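Long-range contacts in UTP-glucose-1-phosphate uridylyltransferase 2 (PDB 3GUE), which probably catalyses the reaction of UTP with alpha-D-glucose 1-phosphate to give UDP-glucose and diphosphate, and binds UDP-glucose: residues N132-S137 with W186-H191; M161-P166 with Y195-S200. One frame throughout, in Å; residues are numbered along the deposited sequence. Where two conformers were deposited one is given.

Overall arrangement
Both contacts lie at the UDP-glucose site, on the same side of the chain's centre; their centres are about 9 Å apart. The segments alternate along the chain, 132-137, 161-166, 186-191, 195-200, so the two contacts interlock. Strands 128-132 and 159-161 are parallel neighbours at one edge of the mixed seven-stranded sheet; a backbone hydrogen bond from Gln-162 N, just past strand 159-161, to Asn-132 O, at the end of strand 128-132, continues their pairing. Strands 165-169 and 186-187 pair antiparallel in a second, four-stranded sheet, where Val-187 N meets Val-165 O. Helix 194-201 follows strand 186-187. Interactions 1 and 2 thus meet beside the uracil, and interaction 1 extends to the diphosphate.

Interaction 1: N132-S137 with W186-H191; sequences NSFSTS and WVPPGH. With UPG (uridine-5'-diphosphate-glucose), chain C.
Phe-134 enters this contact with the outer end of its ring alone, lying at about a right angle to the side chains of Trp-186 and Pro-188 rather than stacking on either. Its CZ comes to 3.5 Å from Trp-186 CB, while the indole leads off elsewhere; CE2 reaches 3.7 Å from Pro-188 CD, and the carbonyl carbon of Val-187 lies at the ring edge, near its plane. With CG between the backbone N and the carbonyl carbon (chi1 68°), the ring reaches over Ser-135, whose OG sits 3.3 Å above the plane of one face, near the rim. Arg-164 makes cation-pi contacts with both Phe-134 and Trp-186.

One residue before Phe-134, Ser-133 CB packs 3.9 Å from Pro-188 CB, and Ser-133 OG hydrogen-bonds to Gly-84 O. The turn is tied internally: Ser-133 N donates to Thr-136 OG1 at 3.1 Å, and Ser-133 O accepts from the amides of Thr-136 and Ser-137.

Past the prolines, segment 186-191 turns to the ligand. Gly-190 N gives a weak, bent bond to uracil O4 (2.8 Å, 124° at the hydrogen), and His-191 NE2 donates to O1B of the beta-phosphate at 2.6 Å. His-191 ND1 is hydrogen-bonded to the backbone N of Met-352, so both ring nitrogens are held. These loops beyond strand ends form part of the nucleotide-sugar site of a GT-A-type nucleotidyltransferase.

Interaction 2: M161-P166 with Y195-S200; sequences MQNRVP and YTVLYS. With UPG (uridine-5'-diphosphate-glucose), chain C.
The irregular chain between strands 159-161 and 165-169 passes closest to helix 194-201 where the CA atoms of Gln-162 and Val-197 come within 5.7 Å. Val-197 is the residue of the helix that does most of the touching, and its two methyls divide the work. CG1, anti to the backbone N (chi1 169°), lies 3.3 Å from Met-161 O, whereas CG2 packs 3.6 Å from Gln-162 CA and also touches Gln-162 CB. The Asn-163 side chain runs past Val-197 in the opposite direction, its amide end beside Val-197 CG2, and it lies more loosely against the Thr-196 CG2 methyl. Met-161 adds its backbone here, since its side chain points away from the helix.

Gln-162 rests its CB on the helix and sends its other end to the ligand. CG is placed between the backbone N and the carbonyl carbon, and the chain is extended beyond it (chi2 173°), which carries the amide to the uracil. There OE1 accepts from uracil N3 at 2.7 Å, with 150° at the hydrogen, and NE2 makes a longer, weak bond of 3.4 Å to uracil O4. Asp-193 OD2 takes hydrogen bonds from both Gln-162 NE2 and Asn-163 N, and Gly-190 O is a further, weak acceptor for NE2. By accepting from NE2, Asp-193 probably fixes the amide's rotation and leaves OE1 facing N3. The glutamine thus recognises mainly the N3-H of uracil, with O4 contacted weakly, while the helix offers only methyls, which meet backbone and an amide by van der Waals contact, with no hydrogen bond between the two segments.

Interaction 1: N132-S137 with W186-H191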
# COMPACT_ATOMS: atom_id res chain seq x y z
N ASN A 132 6.93 7.25 8.22
CA ASN A 132 5.78 8.04 8.66
C ASN A 132 5.69 9.35 7.89
O ASN A 132 6.66 9.76 7.29
CB ASN A 132 5.84 8.24 10.18
CG ASN A 132 5.88 6.90 10.96
OD1 ASN A 132 5.36 5.90 10.50
ND2 ASN A 132 6.51 6.89 12.11
N SER A 133 4.51 9.94 7.84
CA SER A 133 4.30 11.28 7.29
C SER A 133 3.87 12.23 8.42
O SER A 133 3.70 11.79 9.57
CB SER A 133 3.19 11.23 6.24
OG SER A 133 1.95 10.89 6.87
N PHE A 134 3.67 13.51 8.09
CA PHE A 134 3.19 14.50 9.05
C PHE A 134 1.87 14.05 9.72
O PHE A 134 1.62 14.37 10.89
CB PHE A 134 3.05 15.92 8.41
CG PHE A 134 1.96 16.03 7.34
CD1 PHE A 134 0.73 16.64 7.64
CD2 PHE A 134 2.16 15.54 6.04
CE1 PHE A 134 -0.28 16.72 6.66
CE2 PHE A 134 1.16 15.64 5.06
CZ PHE A 134 -0.06 16.23 5.38
N SER A 135 1.06 13.28 8.99
CA SER A 135 -0.28 12.84 9.40
C SER A 135 -0.30 11.58 10.30
O SER A 135 -1.28 11.31 10.99
CB SER A 135 -1.13 12.54 8.17
OG SER A 135 -1.44 13.72 7.43
N THR A 136 0.79 10.83 10.26
CA THR A 136 0.83 9.55 10.95
C THR A 136 1.86 9.46 12.08
O THR A 136 1.73 8.60 12.95
CB THR A 136 1.07 8.36 9.97
OG1 THR A 136 2.42 8.37 9.53
CG2 THR A 136 0.15 8.38 8.78
N SER A 137 2.87 10.33 12.07
CA SER A 137 4.00 10.23 13.00
C SER A 137 3.65 10.25 14.49
O SER A 137 4.06 9.35 15.24
CB SER A 137 5.01 11.34 12.70
OG SER A 137 6.02 11.36 13.70
N TRP A 186 -1.98 19.81 2.35
CA TRP A 186 -0.75 19.04 2.17
C TRP A 186 -1.05 17.56 1.98
O TRP A 186 -2.01 17.07 2.56
CB TRP A 186 0.10 19.15 3.43
CG TRP A 186 0.60 20.50 3.65
CD1 TRP A 186 0.00 21.49 4.38
CD2 TRP A 186 1.81 21.04 3.13
NE1 TRP A 186 0.78 22.62 4.35
CE2 TRP A 186 1.90 22.37 3.60
CE3 TRP A 186 2.84 20.52 2.33
CZ2 TRP A 186 2.97 23.21 3.27
CZ3 TRP A 186 3.90 21.35 2.00
CH2 TRP A 186 3.97 22.69 2.49
N VAL A 187 -0.21 16.87 1.21
CA VAL A 187 -0.18 15.37 1.17
C VAL A 187 1.24 14.81 1.09
O VAL A 187 2.06 15.40 0.42
CB VAL A 187 -0.92 14.76 -0.04
CG1 VAL A 187 -2.39 14.66 0.24
CG2 VAL A 187 -0.63 15.53 -1.32
N PRO A 188 1.49 13.64 1.73
CA PRO A 188 2.75 12.91 1.51
C PRO A 188 2.80 12.55 0.02
O PRO A 188 1.75 12.20 -0.54
CB PRO A 188 2.60 11.64 2.37
CG PRO A 188 1.12 11.49 2.60
CD PRO A 188 0.61 12.92 2.68
N PRO A 189 3.98 12.64 -0.63
CA PRO A 189 4.02 12.50 -2.09
C PRO A 189 4.03 11.06 -2.67
O PRO A 189 4.54 10.85 -3.78
CB PRO A 189 5.30 13.24 -2.46
CG PRO A 189 6.18 13.13 -1.26
CD PRO A 189 5.32 12.90 -0.05
N GLY A 190 3.53 10.09 -1.92
CA GLY A 190 3.49 8.67 -2.34
C GLY A 190 4.60 7.92 -1.63
O GLY A 190 5.54 8.55 -1.16
N HIS A 191 4.47 6.59 -1.52
CA HIS A 191 5.55 5.72 -1.06
C HIS A 191 6.78 5.68 -2.00
O HIS A 191 7.87 5.31 -1.57
CB HIS A 191 5.01 4.31 -0.65
CG HIS A 191 4.04 3.72 -1.64
ND1 HIS A 191 4.42 3.32 -2.90
CD2 HIS A 191 2.70 3.54 -1.59
CE1 HIS A 191 3.36 2.88 -3.57
NE2 HIS A 191 2.30 3.02 -2.80
N1 UPG C . 2.10 5.27 2.02
C2 UPG C . 3.21 6.01 2.50
N3 UPG C . 3.42 7.26 1.95
C4 UPG C . 2.61 7.81 0.98
C5 UPG C . 1.52 7.07 0.48
C6 UPG C . 1.26 5.81 0.99
O2 UPG C . 3.98 5.63 3.39
O4 UPG C . 2.89 8.94 0.57
C1C UPG C . 1.83 3.91 2.58
C2C UPG C . 0.42 3.53 3.03
O2C UPG C . 0.16 4.01 4.35
C3C UPG C . 0.55 2.00 3.02
C4C UPG C . 1.40 1.75 1.79
O4C UPG C . 2.12 2.99 1.51
O3C UPG C . 1.29 1.60 4.17
C5C UPG C . 0.53 1.42 0.54
O5C UPG C . -0.25 2.50 0.09
PA UPG C . -1.76 2.28 -0.42
O1A UPG C . -2.40 1.43 0.63
O2A UPG C . -2.40 3.54 -0.82
O3A UPG C . -1.53 1.32 -1.74
PB UPG C . -1.30 1.80 -3.28
O1B UPG C . -0.20 2.78 -3.30
O2B UPG C . -2.61 2.14 -3.94
O3B UPG C . -0.89 0.39 -3.91
C1' UPG C . 0.36 -0.25 -3.48
C2' UPG C . 1.27 -0.43 -4.69
C3' UPG C . 0.51 -1.26 -5.71
C4' UPG C . 0.17 -2.63 -5.09
C5' UPG C . -0.65 -2.44 -3.79
C6' UPG C . -0.71 -3.73 -3.01
O2' UPG C . 1.62 0.84 -5.27
O3' UPG C . 1.28 -1.37 -6.89
O4' UPG C . -0.55 -3.43 -6.01
O5' UPG C . -0.03 -1.50 -2.87
O6' UPG C . -1.75 -3.65 -2.04

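Interaction 2: M161-P166 with Y195-S200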
# COMPACT_ATOMS: atom_id res chain seq x y z
N MET A 161 10.98 9.82 8.51
CA MET A 161 9.98 10.83 8.19
C MET A 161 10.09 11.19 6.72
O MET A 161 11.13 11.62 6.24
CB MET A 161 10.14 12.10 9.07
CG MET A 161 8.99 13.11 8.85
SD MET A 161 7.44 12.59 9.64
CE MET A 161 7.85 12.75 11.35
N GLN A 162 9.00 10.99 6.00
CA GLN A 162 8.98 11.33 4.60
C GLN A 162 8.64 12.82 4.45
O GLN A 162 8.47 13.55 5.43
CB GLN A 162 8.03 10.41 3.82
CG GLN A 162 6.52 10.63 4.05
CD GLN A 162 5.70 9.77 3.10
OE1 GLN A 162 4.94 8.90 3.52
NE2 GLN A 162 5.90 9.97 1.81
N ASN A 163 8.60 13.25 3.21
CA ASN A 163 8.29 14.62 2.86
C ASN A 163 6.78 14.84 2.78
O ASN A 163 5.98 13.91 2.94
CB ASN A 163 8.92 14.93 1.51
CG ASN A 163 10.42 14.66 1.50
OD1 ASN A 163 10.94 13.95 0.63
ND2 ASN A 163 11.13 15.23 2.46
N ARG A 164 6.42 16.10 2.61
CA ARG A 164 5.06 16.53 2.25
C ARG A 164 5.10 17.58 1.16
O ARG A 164 6.07 18.34 1.03
CB ARG A 164 4.25 17.03 3.44
CG ARG A 164 4.91 18.08 4.31
CD ARG A 164 3.89 18.55 5.34
NE ARG A 164 4.24 19.85 5.93
CZ ARG A 164 3.44 20.51 6.77
NH1 ARG A 164 2.26 19.99 7.13
NH2 ARG A 164 3.81 21.68 7.28
N VAL A 165 4.02 17.59 0.38
CA VAL A 165 3.91 18.43 -0.79
C VAL A 165 2.53 19.11 -0.77
O VAL A 165 1.56 18.55 -0.27
CB VAL A 165 4.20 17.63 -2.14
CG1 VAL A 165 5.51 16.84 -2.07
CG2 VAL A 165 3.09 16.70 -2.54
N PRO A 166 2.43 20.34 -1.30
CA PRO A 166 1.06 20.88 -1.27
C PRO A 166 0.17 20.26 -2.34
O PRO A 166 0.66 19.85 -3.41
CB PRO A 166 1.29 22.38 -1.54
CG PRO A 166 2.48 22.43 -2.39
CD PRO A 166 3.39 21.31 -1.89
N TYR A 195 12.83 6.56 -1.59
CA TYR A 195 14.21 6.51 -2.07
C TYR A 195 14.94 7.82 -1.76
O TYR A 195 16.02 7.81 -1.14
CB TYR A 195 14.27 6.14 -3.56
CG TYR A 195 13.54 4.85 -3.94
CD1 TYR A 195 13.98 3.59 -3.47
CD2 TYR A 195 12.41 4.89 -4.75
CE1 TYR A 195 13.30 2.40 -3.82
CE2 TYR A 195 11.74 3.71 -5.11
CZ TYR A 195 12.18 2.47 -4.64
OH TYR A 195 11.50 1.32 -5.01
N THR A 196 14.33 8.94 -2.14
CA THR A 196 14.84 10.29 -1.81
C THR A 196 14.90 10.58 -0.31
O THR A 196 15.87 11.17 0.18
CB THR A 196 14.06 11.40 -2.57
OG1 THR A 196 14.68 12.68 -2.34
CG2 THR A 196 12.62 11.46 -2.14
N VAL A 197 13.91 10.11 0.43
CA VAL A 197 13.92 10.25 1.89
C VAL A 197 15.09 9.50 2.52
O VAL A 197 15.81 10.06 3.37
CB VAL A 197 12.59 9.81 2.50
CG1 VAL A 197 12.69 9.71 4.02
CG2 VAL A 197 11.46 10.79 2.06
N LEU A 198 15.28 8.24 2.12
CA LEU A 198 16.43 7.43 2.56
C LEU A 198 17.77 8.13 2.24
O LEU A 198 18.68 8.16 3.07
CB LEU A 198 16.39 6.02 1.94
CG LEU A 198 15.55 4.95 2.64
CD1 LEU A 198 15.59 3.61 1.83
CD2 LEU A 198 15.96 4.76 4.10
N TYR A 199 17.86 8.69 1.03
CA TYR A 199 19.09 9.33 0.53
C TYR A 199 19.34 10.66 1.23
O TYR A 199 20.40 10.86 1.81
CB TYR A 199 18.98 9.59 -0.99
CG TYR A 199 20.27 10.10 -1.64
CD1 TYR A 199 21.45 9.34 -1.60
CD2 TYR A 199 20.31 11.33 -2.32
CE1 TYR A 199 22.60 9.78 -2.20
CE2 TYR A 199 21.47 11.78 -2.92
CZ TYR A 199 22.61 11.00 -2.85
OH TYR A 199 23.76 11.45 -3.44
N SER A 200 18.33 11.53 1.19
CA SER A 200 18.51 12.88 1.73
C SER A 200 18.51 12.96 3.26
O SER A 200 19.06 13.92 3.83
CB SER A 200 17.51 13.85 1.11
OG SER A 200 17.97 14.25 -0.17
N1 UPG C . 2.10 5.27 2.02
C2 UPG C . 3.21 6.01 2.50
N3 UPG C . 3.42 7.26 1.95
C4 UPG C . 2.61 7.81 0.98
C5 UPG C . 1.52 7.07 0.48
C6 UPG C . 1.26 5.81 0.99
O2 UPG C . 3.98 5.63 3.39
O4 UPG C . 2.89 8.94 0.57
C1C UPG C . 1.83 3.91 2.58
C2C UPG C . 0.42 3.53 3.03
O2C UPG C . 0.16 4.01 4.35
C3C UPG C . 0.55 2.00 3.02
C4C UPG C . 1.40 1.75 1.79
O4C UPG C . 2.12 2.99 1.51
O3C UPG C . 1.29 1.60 4.17
C5C UPG C . 0.53 1.42 0.54
O5C UPG C . -0.25 2.50 0.09
PA UPG C . -1.76 2.28 -0.42
O1A UPG C . -2.40 1.43 0.63
O2A UPG C . -2.40 3.54 -0.82
O3A UPG C . -1.53 1.32 -1.74
PB UPG C . -1.30 1.80 -3.28
O1B UPG C . -0.20 2.78 -3.30
O2B UPG C . -2.61 2.14 -3.94
O3B UPG C . -0.89 0.39 -3.91
C1' UPG C . 0.36 -0.25 -3.48
C2' UPG C . 1.27 -0.43 -4.69
C3' UPG C . 0.51 -1.26 -5.71
C4' UPG C . 0.17 -2.63 -5.09
C5' UPG C . -0.65 -2.44 -3.79
C6' UPG C . -0.71 -3.73 -3.01
O2' UPG C . 1.62 0.84 -5.27
O3' UPG C . 1.28 -1.37 -6.89
O4' UPG C . -0.55 -3.43 -6.01
O5' UPG C . -0.03 -1.50 -2.87
O6' UPG C . -1.75 -3.65 -2.04